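PDB 2I3D: hypothetical protein Atu1826 from Agrobacterium tumefaciens, which is of unknown function but is probably an alpha/beta hydrolase, related in sequence to the S15 family of X-Pro dipeptidyl-peptidases. Local coordinates for residues 78-83 against 123-128. Numbering follows the deposited sequence.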
loop_
_atom_site.group_PDB
_atom_site.type_symbol
_atom_site.label_atom_id
_atom_site.label_comp_id
_atom_site.label_asym_id
_atom_site.label_seq_id
_atom_site.Cartn_x
_atom_site.Cartn_y
_atom_site.Cartn_z
ATOM N N ARG B 78 18.329 10.017 6.456
ATOM C CA ARG B 78 19.630 10.461 5.928
ATOM C C ARG B 78 19.816 12.005 5.944
ATOM O O ARG B 78 20.721 12.548 5.278
ATOM C CB ARG B 78 19.890 9.874 4.536
ATOM C CG ARG B 78 20.054 8.360 4.530
ATOM C CD ARG B 78 21.067 7.866 5.543
ATOM N NE ARG B 78 21.305 6.434 5.363
ATOM C CZ ARG B 78 20.696 5.444 6.021
ATOM N NH1 ARG B 78 19.803 5.711 6.968
ATOM N NH2 ARG B 78 20.992 4.170 5.729
ATOM N N GLY B 79 18.961 12.694 6.701
ATOM C CA GLY B 79 19.093 14.146 6.930
ATOM C C GLY B 79 18.474 15.065 5.898
ATOM O O GLY B 79 18.719 16.279 5.914
ATOM N N PHE B 80 17.668 14.518 4.989
ATOM C CA PHE B 80 16.996 15.349 3.993
ATOM C C PHE B 80 15.771 16.049 4.605
ATOM O O PHE B 80 15.077 15.496 5.469
ATOM C CB PHE B 80 16.465 14.494 2.825
ATOM C CG PHE B 80 17.521 14.070 1.818
ATOM C CD1 PHE B 80 18.495 13.144 2.171
ATOM C CD2 PHE B 80 17.504 14.577 0.514
ATOM C CE1 PHE B 80 19.465 12.740 1.238
ATOM C CE2 PHE B 80 18.467 14.196 -0.422
ATOM C CZ PHE B 80 19.437 13.261 -0.067
ATOM N N THR B 81 15.492 17.265 4.149
ATOM C CA THR B 81 14.168 17.861 4.354
ATOM C C THR B 81 13.251 17.119 3.382
ATOM O O THR B 81 13.513 17.099 2.175
ATOM C CB THR B 81 14.193 19.364 4.032
ATOM O OG1 THR B 81 14.911 20.025 5.083
ATOM C CG2 THR B 81 12.774 19.946 3.887
ATOM N N THR B 82 12.174 16.533 3.890
ATOM C CA THR B 82 11.447 15.528 3.092
ATOM C C THR B 82 9.974 15.833 3.040
ATOM O O THR B 82 9.373 16.153 4.069
ATOM C CB THR B 82 11.695 14.034 3.615
ATOM O OG1 THR B 82 13.089 13.850 3.865
ATOM C CG2 THR B 82 11.235 12.996 2.606
ATOM N N LEU B 83 9.381 15.721 1.850
ATOM C CA LEU B 83 7.936 15.926 1.676
ATOM C C LEU B 83 7.366 14.802 0.830
ATOM O O LEU B 83 7.917 14.527 -0.228
ATOM C CB LEU B 83 7.672 17.266 0.970
ATOM C CG LEU B 83 6.212 17.572 0.633
ATOM C CD1 LEU B 83 5.401 17.884 1.914
ATOM C CD2 LEU B 83 6.151 18.705 -0.344
ATOM N N SER B 123 20.137 21.698 -3.261
ATOM C CA SER B 123 19.951 20.445 -4.007
ATOM C C SER B 123 18.753 19.641 -3.580
ATOM O O SER B 123 18.208 19.794 -2.481
ATOM C CB SER B 123 21.186 19.559 -3.950
ATOM O OG SER B 123 21.309 19.032 -2.675
ATOM N N CYS B 124 18.347 18.777 -4.500
ATOM C CA CYS B 124 17.095 18.086 -4.328
ATOM C C CYS B 124 17.205 16.679 -4.938
ATOM O O CYS B 124 17.953 16.462 -5.896
ATOM C CB CYS B 124 15.946 18.913 -4.937
ATOM S SG CYS B 124 14.337 18.049 -5.062
ATOM N N TRP B 125 16.487 15.736 -4.328
ATOM C CA TRP B 125 16.241 14.422 -4.939
ATOM C C TRP B 125 14.763 14.228 -5.136
ATOM O O TRP B 125 13.974 14.717 -4.341
ATOM C CB TRP B 125 16.711 13.293 -4.030
ATOM C CG TRP B 125 18.215 13.004 -4.103
ATOM C CD1 TRP B 125 19.244 13.838 -3.777
ATOM C CD2 TRP B 125 18.805 11.756 -4.471
ATOM N NE1 TRP B 125 20.465 13.187 -3.920
ATOM C CE2 TRP B 125 20.223 11.902 -4.333
ATOM C CE3 TRP B 125 18.276 10.518 -4.851
ATOM C CZ2 TRP B 125 21.103 10.866 -4.604
ATOM C CZ3 TRP B 125 19.154 9.473 -5.134
ATOM C CH2 TRP B 125 20.551 9.659 -5.016
ATOM N N VAL B 126 14.402 13.456 -6.150
ATOM C CA VAL B 126 13.003 13.058 -6.317
ATOM C C VAL B 126 12.961 11.540 -6.308
ATOM O O VAL B 126 13.830 10.878 -6.896
ATOM C CB VAL B 126 12.378 13.645 -7.626
ATOM C CG1 VAL B 126 13.128 13.155 -8.850
ATOM C CG2 VAL B 126 10.862 13.359 -7.722
ATOM N N ALA B 127 11.978 10.981 -5.624
ATOM C CA ALA B 127 11.809 9.526 -5.644
ATOM C C ALA B 127 10.355 9.283 -5.979
ATOM O O ALA B 127 9.474 9.866 -5.319
ATOM C CB ALA B 127 12.157 8.931 -4.291
ATOM N N GLY B 128 10.079 8.469 -6.995
ATOM C CA GLY B 128 8.700 8.227 -7.428
ATOM C C GLY B 128 8.431 6.745 -7.649
ATOM O O GLY B 128 9.324 6.023 -8.063
#
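Phe80, just ahead of strand 81-85, meets Trp125 of strand 124-129 across strand 49-53. The three strands run parallel, with 49-53 in the middle. The closest CA atoms of the two segments, those of Phe80 and Cys124, are 8.8 Å apart. Residues 78-80 lead from helix 66-77 into strand 81-85. Gly79, with positive phi, is the C-prime residue of the Schellman motif that ends this helix. Phe80 and Trp125 both direct their CB atoms toward the other segment, and both are buried. Their rings form an offset edge-to-face pair, with centroids 5.2 Å apart. The Phe80 edge, at CE2 and CZ, points at one face of the indole five-membered ring. CE2 of Phe80 comes 3.5 Å from CD1 of Trp125. The planes are almost perpendicular, at 89°. Phe80 holds CG anti to its carbonyl carbon (chi1 -78°), which carries the ring across to the indole. Phe80 also packs edge-to-face with Phe75 and touches Ala50 of the intervening strand. Helix 218-233 covers Trp125 through Tyr228, Leu229 and Arg232. The strand order 81-85, 49-53, 124-129 is that expected at the centre of an alpha/beta-hydrolase sheet, and strand 124-129 leads into a probable nucleophile elbow at Gly128, Ser130 and Gly132.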